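Local coordinates for V-type ATPase 116 kDa subunit (Meiothermus ruber, PDB 3RRK), which forms the cytoplasmic N-terminal domain of subunit I, the homolog of subunit a, of V-ATPase, and probably serves rotary proton transport, at residues A72-T77 with P103-A108; P152-K157 with Q186-V191; L62-A67 with S93-E98; E126-A131 with L213-A218; T83-K88 with A262-A267. All coordinates share one frame; numbering follows the deposited sequence.

Interaction 1: residues A72-T77 with P103-A108; sequences AEQSLT and PVASRA
Ser75 and Ala108 bring two helices together, their CA atoms 5.5 Å apart, where residues 72-77 and 103-108 run in broadly the same direction with axes 8.9 Å apart at a crossing angle of 47°. Small side chains carry the contact. Ser75 faces the partner helix, and its OG rests on Ala105, 3.3 Å from Ala105 CA, while the methyl of Ala108 lies 4.0 Å from Ser75 CB. With OG beside its own backbone N (chi1 -54°), the hydroxyl also reaches back along its helix to bond Gln71 O, so the polar atom is satisfied within the helix although it sits against an apolar surface. Gln74 closes one margin of the patch. Its chain leaves away from the backbone N and then bends at chi2 (-96°), which lays the terminal amide alongside the partner helix, with Gln74 OE1 3.8 Å from Ala108 CB and Gln74 NE2 4.1 Å from Ala105 CB. This is van der Waals packing between helix 56-79 and helix 94-138. Leu260 of helix 224-281 touches Ser75 as well, placing the pair in the long helical bundle that joins the two alpha/beta lobes of this domain.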
# COMPACT_ATOMS: atom_id res chain seq x y z
N ALA A 72 10.57 5.60 5.24
CA ALA A 72 9.89 6.68 5.93
C ALA A 72 8.50 6.89 5.32
O ALA A 72 7.52 7.02 6.06
CB ALA A 72 10.71 7.96 5.88
N GLU A 73 8.39 6.91 3.99
CA GLU A 73 7.08 7.01 3.36
C GLU A 73 6.16 5.91 3.87
O GLU A 73 5.07 6.17 4.35
CB GLU A 73 7.17 6.96 1.84
CG GLU A 73 7.52 8.32 1.22
CD GLU A 73 7.73 8.29 -0.30
OE1 GLU A 73 7.74 7.18 -0.90
OE2 GLU A 73 7.90 9.38 -0.89
N GLN A 74 6.62 4.68 3.76
CA GLN A 74 5.81 3.56 4.20
C GLN A 74 5.37 3.76 5.66
O GLN A 74 4.20 3.57 5.98
CB GLN A 74 6.56 2.23 3.98
CG GLN A 74 5.96 1.01 4.67
CD GLN A 74 6.63 0.71 6.02
OE1 GLN A 74 5.98 0.70 7.06
NE2 GLN A 74 7.94 0.46 6.00
N SER A 75 6.28 4.20 6.53
CA SER A 75 5.93 4.43 7.93
C SER A 75 4.91 5.56 8.12
O SER A 75 3.96 5.41 8.89
CB SER A 75 7.17 4.68 8.79
OG SER A 75 8.10 3.61 8.63
N LEU A 76 5.10 6.67 7.42
CA LEU A 76 4.21 7.82 7.56
C LEU A 76 2.79 7.47 7.11
O LEU A 76 1.80 7.89 7.73
CB LEU A 76 4.77 9.01 6.79
CG LEU A 76 6.00 9.66 7.44
CD1 LEU A 76 6.72 10.52 6.41
CD2 LEU A 76 5.63 10.48 8.66
N THR A 77 2.70 6.67 6.05
CA THR A 77 1.43 6.17 5.57
C THR A 77 0.65 5.41 6.64
O THR A 77 -0.53 5.68 6.89
CB THR A 77 1.61 5.27 4.35
OG1 THR A 77 2.08 6.06 3.24
CG2 THR A 77 0.29 4.61 3.97
N PRO A 103 13.94 0.29 13.35
CA PRO A 103 12.99 -0.22 14.33
C PRO A 103 11.60 0.34 14.09
O PRO A 103 10.60 -0.39 14.19
CB PRO A 103 13.53 0.32 15.66
CG PRO A 103 14.95 0.68 15.38
CD PRO A 103 14.97 1.14 13.97
N VAL A 104 11.53 1.63 13.79
CA VAL A 104 10.28 2.31 13.54
C VAL A 104 9.58 1.79 12.28
O VAL A 104 8.38 1.56 12.28
CB VAL A 104 10.53 3.83 13.38
CG1 VAL A 104 9.26 4.52 12.89
CG2 VAL A 104 11.01 4.42 14.69
N ALA A 105 10.34 1.61 11.21
CA ALA A 105 9.77 1.08 9.98
C ALA A 105 9.26 -0.36 10.13
O ALA A 105 8.21 -0.73 9.58
CB ALA A 105 10.79 1.19 8.86
N SER A 106 10.00 -1.19 10.87
CA SER A 106 9.56 -2.55 11.14
C SER A 106 8.28 -2.59 11.97
O SER A 106 7.36 -3.35 11.68
CB SER A 106 10.66 -3.33 11.83
OG SER A 106 11.64 -3.72 10.89
N ARG A 107 8.20 -1.76 12.99
CA ARG A 107 7.00 -1.72 13.80
C ARG A 107 5.83 -1.21 13.00
O ARG A 107 4.73 -1.73 13.12
CB ARG A 107 7.19 -0.87 15.05
CG ARG A 107 7.64 -1.66 16.27
CD ARG A 107 8.15 -0.72 17.35
NE ARG A 107 7.09 0.09 17.95
CZ ARG A 107 7.25 1.36 18.35
NH1 ARG A 107 8.43 1.98 18.19
NH2 ARG A 107 6.23 2.01 18.90
N ALA A 108 6.07 -0.21 12.16
CA ALA A 108 4.95 0.35 11.43
C ALA A 108 4.49 -0.70 10.44
O ALA A 108 3.29 -0.88 10.22
CB ALA A 108 5.34 1.67 10.72

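Interaction 2: residues P152-K157 with Q186-V191; sequences PFLVAK and QLAALV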
# COMPACT_ATOMS: atom_id res chain seq x y z
N PRO A 152 -25.59 -23.58 0.35
CA PRO A 152 -26.17 -22.29 0.73
C PRO A 152 -26.19 -21.42 -0.51
O PRO A 152 -25.34 -21.59 -1.39
CB PRO A 152 -25.16 -21.74 1.73
CG PRO A 152 -23.87 -22.30 1.28
CD PRO A 152 -24.15 -23.65 0.65
N PHE A 153 -27.17 -20.53 -0.61
CA PHE A 153 -27.24 -19.62 -1.74
C PHE A 153 -28.29 -18.54 -1.48
O PHE A 153 -29.23 -18.76 -0.74
CB PHE A 153 -27.56 -20.39 -3.03
CG PHE A 153 -28.95 -20.96 -3.08
CD1 PHE A 153 -29.24 -22.17 -2.48
CD2 PHE A 153 -29.96 -20.28 -3.74
CE1 PHE A 153 -30.52 -22.69 -2.54
CE2 PHE A 153 -31.24 -20.79 -3.80
CZ PHE A 153 -31.53 -22.00 -3.20
N LEU A 154 -28.11 -17.37 -2.09
CA LEU A 154 -29.05 -16.27 -1.87
C LEU A 154 -30.09 -16.16 -2.97
O LEU A 154 -29.82 -16.46 -4.14
CB LEU A 154 -28.30 -14.95 -1.73
CG LEU A 154 -27.35 -14.74 -0.56
CD1 LEU A 154 -26.71 -13.36 -0.69
CD2 LEU A 154 -28.07 -14.88 0.77
N VAL A 155 -31.27 -15.72 -2.59
CA VAL A 155 -32.37 -15.61 -3.53
C VAL A 155 -33.14 -14.37 -3.09
O VAL A 155 -33.22 -14.08 -1.90
CB VAL A 155 -33.26 -16.88 -3.49
CG1 VAL A 155 -34.17 -16.88 -2.27
CG2 VAL A 155 -34.07 -17.00 -4.75
N ALA A 156 -33.68 -13.63 -4.05
CA ALA A 156 -34.26 -12.32 -3.75
C ALA A 156 -35.70 -12.42 -3.28
O ALA A 156 -36.05 -11.97 -2.20
CB ALA A 156 -34.15 -11.41 -4.96
N LYS A 157 -36.54 -13.03 -4.11
CA LYS A 157 -37.96 -13.12 -3.81
C LYS A 157 -38.36 -14.54 -3.38
O LYS A 157 -37.81 -15.52 -3.88
CB LYS A 157 -38.77 -12.66 -5.03
CG LYS A 157 -38.19 -11.43 -5.73
CD LYS A 157 -39.01 -11.01 -6.94
CE LYS A 157 -38.44 -9.74 -7.57
NZ LYS A 157 -39.25 -9.22 -8.71
N GLN A 186 -32.79 -9.99 0.81
CA GLN A 186 -32.81 -11.29 0.17
C GLN A 186 -33.22 -12.38 1.15
O GLN A 186 -33.60 -12.11 2.29
CB GLN A 186 -31.42 -11.61 -0.40
CG GLN A 186 -30.89 -10.56 -1.37
CD GLN A 186 -29.52 -10.92 -1.92
OE1 GLN A 186 -29.38 -11.84 -2.73
NE2 GLN A 186 -28.50 -10.19 -1.48
N LEU A 187 -33.12 -13.62 0.68
CA LEU A 187 -33.42 -14.78 1.50
C LEU A 187 -32.21 -15.71 1.51
O LEU A 187 -31.67 -16.03 0.46
CB LEU A 187 -34.62 -15.53 0.93
CG LEU A 187 -35.95 -14.80 0.89
CD1 LEU A 187 -36.95 -15.64 0.12
CD2 LEU A 187 -36.44 -14.52 2.29
N ALA A 188 -31.78 -16.13 2.70
CA ALA A 188 -30.74 -17.14 2.82
C ALA A 188 -31.40 -18.51 2.68
O ALA A 188 -32.23 -18.89 3.50
CB ALA A 188 -30.03 -17.01 4.14
N ALA A 189 -31.05 -19.22 1.62
CA ALA A 189 -31.63 -20.53 1.37
C ALA A 189 -30.58 -21.61 1.48
O ALA A 189 -29.39 -21.34 1.35
CB ALA A 189 -32.27 -20.56 -0.00
N LEU A 190 -31.02 -22.83 1.72
CA LEU A 190 -30.12 -23.96 1.78
C LEU A 190 -30.80 -25.16 1.13
O LEU A 190 -31.98 -25.41 1.36
CB LEU A 190 -29.78 -24.27 3.23
CG LEU A 190 -28.84 -25.45 3.49
CD1 LEU A 190 -27.40 -25.01 3.33
CD2 LEU A 190 -29.07 -26.02 4.88
N VAL A 191 -30.06 -25.89 0.30
CA VAL A 191 -30.57 -27.14 -0.24
C VAL A 191 -29.76 -28.28 0.34
O VAL A 191 -28.55 -28.14 0.56
CB VAL A 191 -30.43 -27.24 -1.75
CG1 VAL A 191 -31.30 -28.40 -2.28
CG2 VAL A 191 -30.85 -25.95 -2.39
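Residues Pro152 to Val155 and Leu187 to Leu190 pair as an antiparallel beta ladder in the three-stranded sheet of the lobe far from the chain ends; strand 187-194 is its centre and strand 148-155 one outer strand. Phe153 pairs with Ala189, and Val155 with Leu187, as hydrogen-bonded pairs. In the first, Phe153 N donates to Ala189 O at 3.1 Å and Ala189 N returns a bond to Phe153 O at 3.0 Å. In the second, Val155 N reaches Leu187 O at 3.1 Å, and Leu187 N bonds back to Val155 O. Leu154 with Ala188, between them, and Pro152 with Leu190, beyond Phe153, are non-hydrogen-bonded pairs, where the CA of Pro152 and that of Leu154 make CA-H...O contacts to Ala189 O and Leu187 O.

The face bearing Phe153, Val155, Leu187 and Ala189 is covered by helix 158-172, whose Val164 touches Phe153. On the other face, Leu135 of helix 94-138 packs against Pro152 and Ala188. Just beyond the Val155-Leu187 pair the Gln186 side chain crosses that of Leu154 at about a right angle, Gln186 OE1 lying 3.4 Å from Leu154 CB.

Phe153 CG stands between the backbone N and the carbonyl carbon (chi1 69°), which turns the ring toward the neighbouring strand. There Ala189 CB sits over one ring face, 3.9 Å from the centroid in a CH-pi contact, and Val191 CG2 meets the ring edge beside Phe153 CE1.

Interaction 3: residues L62-A67 with S93-E98; sequences LKRWEA and SLEEAE
Leu94 serves two flat groups of helix 56-79 at once: its CD1 lies over the centre of one face of the Trp65 indole, and its CD2 over one face of the Arg64 guanidinium. The first is a CH-pi contact, with Leu94 CD1 3.5 Å from the centroid of the five-membered ring of Trp65; the second is looser and offset toward the rim, Leu94 CD2 standing 3.6 Å from Arg64 NH2. The fork is aimed by a first torsion that puts Leu94 CG opposite the backbone N (chi1 169°). Glu98 and Glu95 meet the guanidinium at its edge.

Glu98 is gripped side-on by two nitrogens. Arg64 NE donates to Glu98 OE2 at 2.7 Å, Arg64 NH2 to Glu98 OE1 at 2.8 Å, both on the syn side of the carboxylate, and the two planes are only 17° apart. Arg64 NH2 also bonds Glu95 OE2 at 2.9 Å, but this carboxylate is turned 81° to the guanidinium and is approached from above its own plane. A water donates to both Arg64 O and Glu98 OE2, adding a bridge from the backbone of one helix to the acid of the other.

Ala267 and Glu270 of helix 224-281 also touch Trp65. Ser93 caps the start of helix 94-138, its OG accepting from Glu96 N. One arginine with two carboxylates is a salt-bridge network that probably favours the charged form of all three groups, while the double grip fixes the rotation of the guanidinium.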
# COMPACT_ATOMS: atom_id res chain seq x y z
N LEU A 62 23.65 6.22 -2.43
CA LEU A 62 22.41 6.58 -3.10
C LEU A 62 21.35 5.52 -2.80
O LEU A 62 20.25 5.87 -2.38
CB LEU A 62 22.61 6.75 -4.61
CG LEU A 62 21.36 6.92 -5.50
CD1 LEU A 62 20.39 7.99 -4.96
CD2 LEU A 62 21.73 7.21 -6.97
N LYS A 63 21.69 4.25 -3.00
CA LYS A 63 20.72 3.18 -2.78
C LYS A 63 20.20 3.21 -1.35
O LYS A 63 19.01 3.04 -1.12
CB LYS A 63 21.29 1.80 -3.12
CG LYS A 63 21.58 1.55 -4.59
CD LYS A 63 20.32 1.22 -5.40
CE LYS A 63 20.07 -0.28 -5.48
NZ LYS A 63 18.86 -0.62 -6.30
N ARG A 64 21.09 3.43 -0.38
CA ARG A 64 20.67 3.49 1.03
C ARG A 64 19.78 4.69 1.36
O ARG A 64 18.85 4.58 2.18
CB ARG A 64 21.87 3.39 2.00
CG ARG A 64 22.64 2.06 1.84
CD ARG A 64 24.05 2.10 2.43
NE ARG A 64 24.05 2.69 3.77
CZ ARG A 64 25.15 2.96 4.44
NH1 ARG A 64 26.34 2.70 3.90
NH2 ARG A 64 25.08 3.48 5.66
N TRP A 65 20.03 5.83 0.70
CA TRP A 65 19.18 7.01 0.90
C TRP A 65 17.80 6.81 0.30
O TRP A 65 16.80 7.28 0.85
CB TRP A 65 19.84 8.27 0.34
CG TRP A 65 20.83 8.90 1.24
CD1 TRP A 65 22.18 9.01 1.03
CD2 TRP A 65 20.58 9.52 2.51
NE1 TRP A 65 22.77 9.66 2.08
CE2 TRP A 65 21.81 9.99 3.00
CE3 TRP A 65 19.42 9.72 3.27
CZ2 TRP A 65 21.93 10.65 4.23
CZ3 TRP A 65 19.53 10.39 4.48
CH2 TRP A 65 20.78 10.84 4.95
N GLU A 66 17.74 6.11 -0.83
CA GLU A 66 16.47 5.76 -1.44
C GLU A 66 15.66 4.84 -0.54
O GLU A 66 14.44 4.96 -0.44
CB GLU A 66 16.70 5.11 -2.79
CG GLU A 66 17.26 6.05 -3.85
CD GLU A 66 17.52 5.36 -5.18
OE1 GLU A 66 17.98 4.18 -5.14
OE2 GLU A 66 17.26 5.99 -6.24
N ALA A 67 16.35 3.93 0.14
CA ALA A 67 15.73 3.00 1.09
C ALA A 67 15.20 3.78 2.29
O ALA A 67 14.10 3.51 2.78
CB ALA A 67 16.73 1.91 1.52
N SER A 93 24.35 11.70 10.31
CA SER A 93 24.86 10.80 9.29
C SER A 93 23.74 9.93 8.73
O SER A 93 22.66 9.83 9.31
CB SER A 93 25.97 9.89 9.86
OG SER A 93 25.49 9.02 10.89
N LEU A 94 24.02 9.31 7.59
CA LEU A 94 23.15 8.31 7.00
C LEU A 94 23.03 7.11 7.94
O LEU A 94 21.95 6.55 8.14
CB LEU A 94 23.74 7.89 5.65
CG LEU A 94 23.24 6.70 4.86
CD1 LEU A 94 21.82 6.91 4.37
CD2 LEU A 94 24.19 6.43 3.71
N GLU A 95 24.14 6.74 8.55
CA GLU A 95 24.14 5.69 9.56
C GLU A 95 23.20 5.98 10.74
O GLU A 95 22.38 5.16 11.12
CB GLU A 95 25.57 5.46 10.04
CG GLU A 95 26.48 4.74 8.99
CD GLU A 95 26.93 5.63 7.79
OE1 GLU A 95 26.98 6.88 7.91
OE2 GLU A 95 27.27 5.05 6.72
N GLU A 96 23.29 7.18 11.29
CA GLU A 96 22.34 7.61 12.31
C GLU A 96 20.89 7.56 11.80
O GLU A 96 20.01 7.03 12.48
CB GLU A 96 22.71 9.00 12.78
CG GLU A 96 22.34 9.35 14.18
CD GLU A 96 22.84 10.74 14.59
OE1 GLU A 96 23.54 11.42 13.78
OE2 GLU A 96 22.53 11.15 15.72
N ALA A 97 20.64 8.09 10.61
CA ALA A 97 19.29 8.07 10.02
C ALA A 97 18.76 6.65 9.89
O ALA A 97 17.62 6.34 10.26
CB ALA A 97 19.26 8.75 8.64
N GLU A 98 19.59 5.79 9.34
CA GLU A 98 19.21 4.42 9.15
C GLU A 98 18.95 3.73 10.51
O GLU A 98 18.04 2.90 10.64
CB GLU A 98 20.32 3.71 8.41
CG GLU A 98 20.45 3.98 6.93
CD GLU A 98 21.76 3.37 6.40
OE1 GLU A 98 22.74 3.30 7.19
OE2 GLU A 98 21.81 2.94 5.23
O HOH W 1 19.28 2.26 4.46

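Interaction 4: residues E126-A131 with L213-A218; sequences ELFGKA and LRFPGA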
# COMPACT_ATOMS: atom_id res chain seq x y z
N GLU A 126 -19.34 -8.12 8.87
CA GLU A 126 -20.45 -7.18 8.69
C GLU A 126 -21.32 -7.57 7.51
O GLU A 126 -22.54 -7.52 7.56
CB GLU A 126 -19.94 -5.76 8.46
CG GLU A 126 -19.45 -5.05 9.68
CD GLU A 126 -19.47 -3.54 9.50
OE1 GLU A 126 -20.45 -3.04 8.90
OE2 GLU A 126 -18.50 -2.88 9.93
N LEU A 127 -20.67 -7.95 6.42
CA LEU A 127 -21.36 -8.37 5.23
C LEU A 127 -22.02 -9.74 5.37
O LEU A 127 -23.22 -9.87 5.11
CB LEU A 127 -20.37 -8.37 4.06
CG LEU A 127 -20.15 -6.97 3.50
CD1 LEU A 127 -19.01 -6.98 2.50
CD2 LEU A 127 -21.42 -6.49 2.86
N PHE A 128 -21.24 -10.74 5.77
CA PHE A 128 -21.72 -12.13 5.81
C PHE A 128 -22.25 -12.64 7.17
O PHE A 128 -22.75 -13.75 7.26
CB PHE A 128 -20.63 -13.05 5.31
CG PHE A 128 -20.16 -12.72 3.94
CD1 PHE A 128 -20.66 -13.39 2.84
CD2 PHE A 128 -19.21 -11.73 3.74
CE1 PHE A 128 -20.22 -13.07 1.56
CE2 PHE A 128 -18.76 -11.41 2.46
CZ PHE A 128 -19.27 -12.08 1.37
N GLY A 129 -22.14 -11.82 8.20
CA GLY A 129 -22.56 -12.22 9.53
C GLY A 129 -23.91 -12.91 9.66
O GLY A 129 -23.97 -14.09 9.98
N LYS A 130 -24.98 -12.16 9.44
CA LYS A 130 -26.32 -12.70 9.62
C LYS A 130 -26.59 -13.87 8.68
O LYS A 130 -27.27 -14.81 9.05
CB LYS A 130 -27.40 -11.63 9.47
CG LYS A 130 -27.41 -10.62 10.61
CD LYS A 130 -27.52 -11.30 11.98
CE LYS A 130 -27.15 -10.33 13.10
NZ LYS A 130 -27.44 -10.86 14.47
N ALA A 131 -26.05 -13.80 7.47
CA ALA A 131 -26.24 -14.87 6.50
C ALA A 131 -25.66 -16.18 7.02
O ALA A 131 -26.31 -17.22 6.96
CB ALA A 131 -25.61 -14.50 5.17
N LEU A 213 -23.35 -19.50 -2.38
CA LEU A 213 -22.81 -18.33 -1.70
C LEU A 213 -21.45 -18.72 -1.14
O LEU A 213 -21.32 -19.68 -0.38
CB LEU A 213 -23.75 -17.88 -0.58
CG LEU A 213 -23.24 -16.87 0.45
CD1 LEU A 213 -22.68 -15.62 -0.23
CD2 LEU A 213 -24.35 -16.51 1.44
N ARG A 214 -20.42 -17.99 -1.56
CA ARG A 214 -19.07 -18.22 -1.09
C ARG A 214 -18.82 -17.27 0.06
O ARG A 214 -19.32 -16.16 0.08
CB ARG A 214 -18.06 -17.96 -2.21
CG ARG A 214 -18.23 -18.81 -3.46
CD ARG A 214 -17.84 -20.27 -3.22
NE ARG A 214 -18.34 -21.14 -4.29
CZ ARG A 214 -18.14 -22.45 -4.35
NH1 ARG A 214 -17.44 -23.07 -3.40
NH2 ARG A 214 -18.63 -23.16 -5.36
N PHE A 215 -18.07 -17.73 1.05
CA PHE A 215 -17.63 -16.86 2.11
C PHE A 215 -16.18 -16.57 1.87
O PHE A 215 -15.42 -17.47 1.51
CB PHE A 215 -17.87 -17.49 3.47
CG PHE A 215 -19.31 -17.52 3.83
CD1 PHE A 215 -19.89 -16.45 4.51
CD2 PHE A 215 -20.11 -18.57 3.45
CE1 PHE A 215 -21.23 -16.45 4.83
CE2 PHE A 215 -21.46 -18.58 3.77
CZ PHE A 215 -22.02 -17.51 4.46
N PRO A 216 -15.79 -15.31 2.02
CA PRO A 216 -14.44 -14.87 1.66
C PRO A 216 -13.42 -15.43 2.63
O PRO A 216 -13.78 -15.81 3.75
CB PRO A 216 -14.53 -13.36 1.82
CG PRO A 216 -15.55 -13.17 2.90
CD PRO A 216 -16.57 -14.23 2.64
N GLY A 217 -12.17 -15.50 2.19
CA GLY A 217 -11.06 -15.85 3.06
C GLY A 217 -11.15 -17.24 3.65
O GLY A 217 -11.73 -18.15 3.05
N ALA A 218 -10.56 -17.40 4.83
CA ALA A 218 -10.57 -18.68 5.54
C ALA A 218 -11.96 -19.31 5.62
O ALA A 218 -12.09 -20.52 5.52
CB ALA A 218 -9.97 -18.51 6.93
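Phe128 is the bump of this contact: its ring projects from helix 94-138 into a hollow formed by Leu213, the carbonyl of Arg214, Phe215 and Pro216. The pyrrolidine of Pro216 covers one face, with Pro216 CD over the ring centre, 3.6 Å from the centroid in a CH-pi contact. Leu213 CD1 fits against the rim in the plane of the ring, 4.0 Å from Phe128 CE1, and Arg214 O lies near the same carbon. Phe215 slides past in the opposite direction, so that its edge lies along the root of the Phe128 side chain: Phe215 CE1 is 3.5 Å from Phe128 CB. The two aromatic rings are oblique, their planes at 58° and centroids 5.4 Å apart. Phe128 is turned into this hollow by a torsion that sets CG anti to the carbonyl carbon (chi1 -57°). One helical turn on, the small methyl Ala131 CB lies 4.4 Å from Leu213 CD2.

Met231 of helix 224-281 touches both phenylalanine side chains, joining a third element to the cluster. The arrangement is a small apolar aromatic cluster that packs the irregular segment 213-218, leading toward helix 224-281, onto helix 94-138 where the bundle meets the distal alpha/beta lobe.

Interaction 5: residues T83-K88 with A262-A267; sequences TVPSSK and ALWTRA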
# COMPACT_ATOMS: atom_id res chain seq x y z
N THR A 83 3.52 13.34 3.76
CA THR A 83 4.90 13.75 3.52
C THR A 83 4.97 15.24 3.21
O THR A 83 4.75 15.65 2.07
CB THR A 83 5.55 12.95 2.37
OG1 THR A 83 4.68 12.92 1.23
CG2 THR A 83 5.84 11.51 2.82
N VAL A 84 5.28 16.04 4.22
CA VAL A 84 5.41 17.48 4.04
C VAL A 84 6.73 17.94 4.63
O VAL A 84 6.96 17.78 5.82
CB VAL A 84 4.29 18.24 4.72
CG1 VAL A 84 4.46 19.74 4.49
CG2 VAL A 84 2.94 17.77 4.21
N PRO A 85 7.60 18.50 3.78
CA PRO A 85 8.98 18.89 4.14
C PRO A 85 9.14 19.65 5.47
O PRO A 85 8.60 20.73 5.65
CB PRO A 85 9.40 19.73 2.94
CG PRO A 85 8.72 19.05 1.79
CD PRO A 85 7.36 18.64 2.33
N SER A 86 9.90 19.04 6.38
CA SER A 86 10.22 19.63 7.68
C SER A 86 11.09 20.86 7.48
O SER A 86 11.86 20.92 6.52
CB SER A 86 10.94 18.60 8.56
OG SER A 86 11.58 19.20 9.67
N SER A 87 10.95 21.84 8.36
CA SER A 87 11.79 23.04 8.31
C SER A 87 13.19 22.73 8.83
O SER A 87 14.18 23.33 8.37
CB SER A 87 11.16 24.18 9.13
OG SER A 87 9.92 24.59 8.58
N LYS A 88 13.28 21.79 9.77
CA LYS A 88 14.56 21.32 10.30
C LYS A 88 14.72 19.83 10.04
O LYS A 88 14.41 18.99 10.91
CB LYS A 88 14.72 21.66 11.78
CG LYS A 88 16.11 21.36 12.34
CD LYS A 88 16.33 21.97 13.74
CE LYS A 88 16.54 23.49 13.68
NZ LYS A 88 17.00 24.05 14.99
N ALA A 262 11.31 14.45 9.27
CA ALA A 262 12.65 15.02 9.12
C ALA A 262 13.62 14.08 8.38
O ALA A 262 14.56 14.54 7.74
CB ALA A 262 13.22 15.37 10.46
N LEU A 263 13.42 12.77 8.52
CA LEU A 263 14.24 11.78 7.83
C LEU A 263 13.88 11.78 6.35
O LEU A 263 14.74 11.78 5.48
CB LEU A 263 13.98 10.38 8.40
CG LEU A 263 14.56 10.17 9.81
CD1 LEU A 263 13.79 9.12 10.61
CD2 LEU A 263 16.06 9.88 9.74
N TRP A 264 12.58 11.76 6.09
CA TRP A 264 12.10 11.75 4.73
C TRP A 264 12.67 12.94 4.00
O TRP A 264 13.20 12.83 2.88
CB TRP A 264 10.58 11.82 4.74
CG TRP A 264 9.98 11.83 3.37
CD1 TRP A 264 9.74 10.75 2.58
CD2 TRP A 264 9.55 12.98 2.64
NE1 TRP A 264 9.19 11.15 1.39
CE2 TRP A 264 9.06 12.51 1.39
CE3 TRP A 264 9.52 14.36 2.91
CZ2 TRP A 264 8.55 13.38 0.42
CZ3 TRP A 264 9.01 15.21 1.94
CH2 TRP A 264 8.53 14.72 0.71
N THR A 265 12.59 14.09 4.66
CA THR A 265 13.01 15.33 4.07
C THR A 265 14.49 15.30 3.73
O THR A 265 14.89 15.48 2.58
CB THR A 265 12.65 16.48 4.99
OG1 THR A 265 11.23 16.49 5.16
CG2 THR A 265 13.08 17.81 4.41
N ARG A 266 15.32 15.03 4.72
CA ARG A 266 16.75 14.94 4.44
C ARG A 266 17.05 13.96 3.29
O ARG A 266 17.89 14.24 2.43
CB ARG A 266 17.50 14.56 5.71
CG ARG A 266 18.91 14.07 5.50
CD ARG A 266 19.86 15.19 5.17
NE ARG A 266 21.23 14.70 5.03
CZ ARG A 266 22.02 14.35 6.05
NH1 ARG A 266 21.56 14.41 7.32
NH2 ARG A 266 23.25 13.92 5.81
N ALA A 267 16.35 12.83 3.27
CA ALA A 267 16.62 11.78 2.28
C ALA A 267 16.15 12.15 0.88
O ALA A 267 16.85 11.89 -0.09
CB ALA A 267 16.06 10.42 2.73
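A surface contact of loop on helix brings Thr83, Pro85 and Ser86 onto Trp264 and Thr265, where the connection between helices 56-79 and 94-138 passes over helix 224-281. Thr83 lies over one face of the indole: Thr83 CB stands 3.7 Å from the centroid of the six-membered ring of Trp264 in a CH-pi contact, and Thr83 CG2 spreads toward the pyrrole side, 3.7 Å from Trp264 NE1. Pro85 takes the edge, its CD 3.8 Å from Trp264 CZ3. The chi1 of Trp264, 179°, extends the indole away from its own helix toward the loop, and its NE1 is held by Glu73 of helix 56-79. In the bundle, the two helices joined by this loop run in broadly the same direction, so the connection has to run back along the bundle, passing over helix 224-281. There the backbone is pinned by a nearly straight hydrogen bond, Ser86 N to Thr265 OG1 at 3.1 Å. Thr265 OG1 has a second partner in Ile261 O, one turn back in its own helix, so the hydroxyl links loop and helix backbones. Beyond it, Ser86 CB packs 4.0 Å from Ala262 CA, and Lys88 O lies 3.8 Å from Ala262 CB.

Overall arrangement
From the N terminus, helix 56-79 leads into a loop and helix 94-138; interaction 3 (62-67 with 93-98) and interaction 1 (72-77 with 103-108) bring these helices together with alternating segments, their centres 14 Å apart. Interaction 5 starts in the intervening loop and crosses both, closing a long circuit on helix 224-281; Glu73 with Trp264 and Trp65 with Ala267 join it to its neighbours. Within that circuit interaction 4 ties helix 94-138 to segment 213-218, and interaction 2 lies in turn within interaction 4, pairing strands of the distal lobe. Pro152 and Leu213 link these two, which lie 44 to 58 Å, centre to centre, from interactions 3 and 5.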